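Long-range contacts in nucleoside hydrolase, putative (Trypanosoma brucei, PDB 3FZ0), which belongs to the nucleoside hydrolase family and binds a calcium ion in a fold built round a mixed beta-sheet flanked by helices: residues S295-F300 and I340-N345; L301-V306 and W334-V339. The protein carries 2 engineered substitutions. All blocks are in the same frame, centred on the assembly; numbering follows the deposited sequence.

Contact 1 (S295-F300 and I340-N345); sequences SVLDSF and ITKVDN
Val296 and Ile340 meet on the inner face of an antiparallel strand pair: CG2 of Val296 lies 4.1 Å from CD1 of Ile340, the two side chains crossing at about a right angle. Val343 shares this face, and its CA-H points at Ser295 O (3.3 Å). That carbonyl also accepts a short bond from Asp344 N (2.7 Å, 161° at the hydrogen), so it closes the end of the ladder. Two classic bulges interrupt the register. In the first, Leu297 N and Asp298 N share Lys342 O, at 2.8 Å for Leu297 N; in the second, Thr341 N and Lys342 N both reach Asp298 O, from the same face of its carbonyl plane and above it. Each carbonyl is therefore gripped twice.

At the end of the strand pair, Leu297 turns its CG beside its own backbone N (chi1 -69°), which carries CD1 to 3.8 Å from Asp344 CA. Asp344, as N-cap, turns OD1 to Met347 N at the start of helix 345-356. The Asp298-Lys342 face, by contrast, lies largely in solvent: Asp298 CB touches Lys342 CB at 3.8 Å, while the lysine chain runs on to bond Asn213 through NZ.

Around the pair, helix 282-291 backs the inner face, with Val285 and Val289 against Val343 and Val289 also against Val296, while strand 203-206 flanks Ile340 through Gln204 and Val206.

Contact 2 (L301-V306 and W334-V339); sequences LTYVTV and WRNCNV
Val304 is held at both backbone polar atoms by the amide of Asn336: OD1 accepts from Val304 N (3.0 Å) on a lone pair, and ND2 gives to Val304 O (3.1 Å) in the amide plane. With CG placed between its backbone N and carbonyl carbon (chi1 66°), Asn336 turns the amide across to Val304, nearly parallel to the Tyr303 ring, the planes 14° apart. Its ND2 also bonds Leu194 O. A further side-chain bond runs from Arg335 NH1 to a lone pair of Leu301 O (2.9 Å), with NE salt-bridged to Glu325.

Between backbones, Thr302 N and Cys337 O pair at 3.0 Å and Cys337 N returns a bond to Thr302 O. Because Asn336 and Cys337 both face Thr302, this is a classic beta bulge, where strand 337-343 begins beside strand 296-306 in the mixed sheet of the hydrolase fold.

Apolar packing gathers round Val304, whose CB sits 3.6 Å from Cys337 CB and whose CG2 is 3.7 Å from Val339 CG2. Leu301 lays CG against Arg335 CB (3.9 Å).

The Tyr303 ring presents its edge to Trp334 O, 3.3 Å from CD1; Met177 of the second subunit packs on this tyrosine.

Contacts 1 and 2 lie along the same two strands, 296-306 and 337-343, with centres about 16 Å apart. Their antiparallel pairing covers contact 1 and the first part of contact 2, up to Thr302 with Cys337, beyond which the chains diverge. The ladder continues across the junction: Phe300 N lies 2.8 Å from Val339 O, a probable hydrogen bond, and Ser299 OG is 3.1 Å from Asn338 OD1, another probable one. Contact 1 packs on helix 282-291, which carries Asp283, a calcium ligand together with Asp14, Asp19 and Leu134; it thus borders the helix of the metal site without supplying a ligand. Contact 2 leads instead toward strand 317-319 and the second subunit, which touches contact 2 but not contact 1.

Contact 1 (S295-F300 and I340-N345)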
# COMPACT_ATOMS: atom_id res chain seq x y z
N SER B 295 -20.55 -19.83 -26.01
CA SER B 295 -19.69 -18.82 -26.64
C SER B 295 -18.30 -18.73 -26.00
O SER B 295 -17.43 -18.09 -26.57
CB SER B 295 -20.34 -17.44 -26.60
OG SER B 295 -20.24 -16.89 -25.30
N VAL B 296 -18.13 -19.33 -24.82
CA VAL B 296 -16.85 -19.35 -24.16
C VAL B 296 -16.05 -20.47 -24.80
O VAL B 296 -16.33 -21.62 -24.59
CB VAL B 296 -16.99 -19.54 -22.60
CG1 VAL B 296 -15.64 -19.80 -21.92
CG2 VAL B 296 -17.71 -18.36 -21.96
N LEU B 297 -15.06 -20.13 -25.61
CA LEU B 297 -14.21 -21.13 -26.25
C LEU B 297 -13.06 -21.58 -25.35
O LEU B 297 -12.59 -22.72 -25.46
CB LEU B 297 -13.67 -20.62 -27.60
CG LEU B 297 -14.71 -20.47 -28.75
CD1 LEU B 297 -14.06 -19.97 -30.07
CD2 LEU B 297 -15.60 -21.77 -28.97
N ASP B 298 -12.61 -20.70 -24.46
CA ASP B 298 -11.48 -20.98 -23.59
C ASP B 298 -11.58 -20.16 -22.32
O ASP B 298 -12.01 -18.99 -22.35
CB ASP B 298 -10.15 -20.66 -24.30
CG ASP B 298 -9.01 -21.53 -23.82
OD1 ASP B 298 -9.13 -22.25 -22.78
OD2 ASP B 298 -7.95 -21.48 -24.48
N SER B 299 -11.21 -20.79 -21.20
CA SER B 299 -11.15 -20.12 -19.91
C SER B 299 -10.23 -20.84 -18.92
O SER B 299 -9.74 -21.94 -19.18
CB SER B 299 -12.56 -19.93 -19.32
OG SER B 299 -13.18 -21.16 -19.08
N PHE B 300 -9.98 -20.19 -17.79
CA PHE B 300 -9.07 -20.71 -16.79
C PHE B 300 -9.64 -20.47 -15.39
O PHE B 300 -9.73 -19.32 -14.91
CB PHE B 300 -7.66 -20.12 -16.95
CG PHE B 300 -6.66 -20.71 -15.99
CD1 PHE B 300 -6.34 -22.08 -16.05
CD2 PHE B 300 -6.06 -19.93 -15.00
CE1 PHE B 300 -5.42 -22.67 -15.13
CE2 PHE B 300 -5.14 -20.51 -14.09
CZ PHE B 300 -4.82 -21.87 -14.15
N ILE B 340 -12.29 -15.78 -18.33
CA ILE B 340 -12.64 -16.06 -19.71
C ILE B 340 -11.50 -15.56 -20.63
O ILE B 340 -11.15 -14.38 -20.58
CB ILE B 340 -13.96 -15.36 -20.12
CG1 ILE B 340 -15.07 -15.53 -19.05
CG2 ILE B 340 -14.39 -15.79 -21.51
CD1 ILE B 340 -15.50 -16.98 -18.75
N THR B 341 -10.94 -16.44 -21.47
CA THR B 341 -9.78 -16.06 -22.28
C THR B 341 -10.02 -16.06 -23.78
O THR B 341 -9.26 -15.44 -24.52
CB THR B 341 -8.51 -16.86 -21.95
OG1 THR B 341 -8.76 -18.25 -22.17
CG2 THR B 341 -8.07 -16.63 -20.46
N LYS B 342 -11.06 -16.76 -24.23
CA LYS B 342 -11.56 -16.68 -25.60
C LYS B 342 -13.07 -16.82 -25.74
O LYS B 342 -13.67 -17.78 -25.25
CB LYS B 342 -10.86 -17.67 -26.54
CG LYS B 342 -11.18 -17.30 -27.98
CD LYS B 342 -10.24 -17.89 -28.96
CE LYS B 342 -10.60 -17.47 -30.43
NZ LYS B 342 -10.27 -16.03 -30.74
N VAL B 343 -13.66 -15.85 -26.45
CA VAL B 343 -15.07 -15.85 -26.82
C VAL B 343 -15.24 -16.03 -28.32
O VAL B 343 -14.45 -15.50 -29.12
CB VAL B 343 -15.76 -14.56 -26.34
CG1 VAL B 343 -17.13 -14.38 -26.99
CG2 VAL B 343 -15.92 -14.61 -24.81
N ASP B 344 -16.27 -16.79 -28.69
CA ASP B 344 -16.60 -17.12 -30.09
C ASP B 344 -17.04 -15.84 -30.79
O ASP B 344 -18.15 -15.36 -30.54
CB ASP B 344 -17.71 -18.15 -30.10
CG ASP B 344 -17.99 -18.70 -31.47
OD1 ASP B 344 -17.93 -17.97 -32.49
OD2 ASP B 344 -18.32 -19.91 -31.54
N ASN B 345 -16.17 -15.27 -31.62
CA ASN B 345 -16.48 -14.01 -32.34
C ASN B 345 -17.70 -14.13 -33.26
O ASN B 345 -18.55 -13.26 -33.30
CB ASN B 345 -15.28 -13.48 -33.15
CG ASN B 345 -15.50 -12.05 -33.61
OD1 ASN B 345 -15.79 -11.16 -32.78
ND2 ASN B 345 -15.44 -11.81 -34.92

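Contact 2 (L301-V306 and W334-V339)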
# COMPACT_ATOMS: atom_id res chain seq x y z
N LEU B 301 -10.05 -21.56 -14.75
CA LEU B 301 -10.62 -21.50 -13.41
C LEU B 301 -9.51 -21.50 -12.36
O LEU B 301 -8.73 -22.46 -12.26
CB LEU B 301 -11.60 -22.66 -13.20
CG LEU B 301 -12.25 -22.89 -11.81
CD1 LEU B 301 -12.97 -21.64 -11.29
CD2 LEU B 301 -13.19 -24.11 -11.78
N THR B 302 -9.43 -20.43 -11.57
CA THR B 302 -8.39 -20.35 -10.53
C THR B 302 -8.80 -19.35 -9.46
O THR B 302 -9.95 -18.92 -9.45
CB THR B 302 -7.02 -19.96 -11.13
OG1 THR B 302 -6.03 -19.95 -10.10
CG2 THR B 302 -7.11 -18.58 -11.80
N TYR B 303 -7.86 -18.96 -8.58
CA TYR B 303 -8.08 -17.91 -7.60
C TYR B 303 -7.72 -16.53 -8.16
O TYR B 303 -6.61 -16.33 -8.67
CB TYR B 303 -7.26 -18.15 -6.33
CG TYR B 303 -7.43 -17.05 -5.31
CD1 TYR B 303 -8.59 -16.97 -4.50
CD2 TYR B 303 -6.42 -16.08 -5.12
CE1 TYR B 303 -8.75 -15.97 -3.55
CE2 TYR B 303 -6.57 -15.07 -4.17
CZ TYR B 303 -7.74 -15.02 -3.40
OH TYR B 303 -7.89 -14.02 -2.47
N VAL B 304 -8.67 -15.60 -8.04
CA VAL B 304 -8.52 -14.24 -8.48
C VAL B 304 -8.95 -13.29 -7.36
O VAL B 304 -9.89 -13.57 -6.60
CB VAL B 304 -9.39 -14.01 -9.74
CG1 VAL B 304 -9.40 -12.55 -10.19
CG2 VAL B 304 -8.87 -14.89 -10.86
N THR B 305 -8.21 -12.19 -7.23
CA THR B 305 -8.62 -11.09 -6.36
C THR B 305 -8.27 -9.72 -6.96
O THR B 305 -7.65 -9.66 -8.01
CB THR B 305 -8.11 -11.26 -4.92
OG1 THR B 305 -8.87 -10.43 -4.05
CG2 THR B 305 -6.65 -10.92 -4.78
N VAL B 306 -8.68 -8.64 -6.33
CA VAL B 306 -8.32 -7.28 -6.77
C VAL B 306 -7.36 -6.60 -5.75
O VAL B 306 -7.61 -6.63 -4.54
CB VAL B 306 -9.59 -6.43 -6.96
CG1 VAL B 306 -9.23 -5.05 -7.54
CG2 VAL B 306 -10.61 -7.17 -7.86
N TRP B 334 -8.98 -20.59 -2.93
CA TRP B 334 -9.82 -21.62 -3.55
C TRP B 334 -10.10 -21.12 -4.96
O TRP B 334 -9.85 -19.95 -5.25
CB TRP B 334 -11.10 -21.87 -2.75
CG TRP B 334 -12.18 -20.86 -2.95
CD1 TRP B 334 -13.30 -21.02 -3.70
CD2 TRP B 334 -12.28 -19.54 -2.37
NE1 TRP B 334 -14.08 -19.90 -3.65
CE2 TRP B 334 -13.48 -18.97 -2.84
CE3 TRP B 334 -11.47 -18.79 -1.49
CZ2 TRP B 334 -13.91 -17.69 -2.47
CZ3 TRP B 334 -11.90 -17.50 -1.11
CH2 TRP B 334 -13.11 -16.97 -1.61
N ARG B 335 -10.59 -21.99 -5.84
CA ARG B 335 -10.87 -21.58 -7.23
C ARG B 335 -12.20 -20.83 -7.32
O ARG B 335 -13.27 -21.43 -7.55
CB ARG B 335 -10.85 -22.79 -8.17
CG ARG B 335 -9.50 -23.30 -8.41
CD ARG B 335 -9.43 -24.48 -9.35
NE ARG B 335 -8.16 -25.18 -9.11
CZ ARG B 335 -6.97 -24.81 -9.60
NH1 ARG B 335 -6.88 -23.75 -10.41
NH2 ARG B 335 -5.87 -25.51 -9.29
N ASN B 336 -12.12 -19.52 -7.14
CA ASN B 336 -13.31 -18.68 -7.01
C ASN B 336 -13.71 -17.96 -8.26
O ASN B 336 -14.76 -17.31 -8.27
CB ASN B 336 -13.11 -17.64 -5.91
CG ASN B 336 -12.02 -16.62 -6.25
OD1 ASN B 336 -11.15 -16.87 -7.06
ND2 ASN B 336 -12.06 -15.48 -5.58
N CYS B 337 -12.91 -18.05 -9.31
CA CYS B 337 -13.14 -17.23 -10.50
C CYS B 337 -12.76 -17.92 -11.81
O CYS B 337 -11.68 -18.49 -11.92
CB CYS B 337 -12.40 -15.92 -10.34
SG CYS B 337 -12.47 -14.82 -11.76
N ASN B 338 -13.66 -17.87 -12.79
CA ASN B 338 -13.39 -18.39 -14.13
C ASN B 338 -12.98 -17.24 -15.04
O ASN B 338 -13.79 -16.39 -15.37
CB ASN B 338 -14.60 -19.13 -14.68
CG ASN B 338 -14.27 -20.00 -15.90
OD1 ASN B 338 -13.18 -20.56 -16.02
ND2 ASN B 338 -15.24 -20.13 -16.81
N VAL B 339 -11.70 -17.20 -15.38
CA VAL B 339 -11.14 -16.12 -16.20
C VAL B 339 -11.40 -16.51 -17.65
O VAL B 339 -10.83 -17.51 -18.11
CB VAL B 339 -9.61 -15.95 -15.93
CG1 VAL B 339 -9.02 -14.87 -16.81
CG2 VAL B 339 -9.39 -15.63 -14.44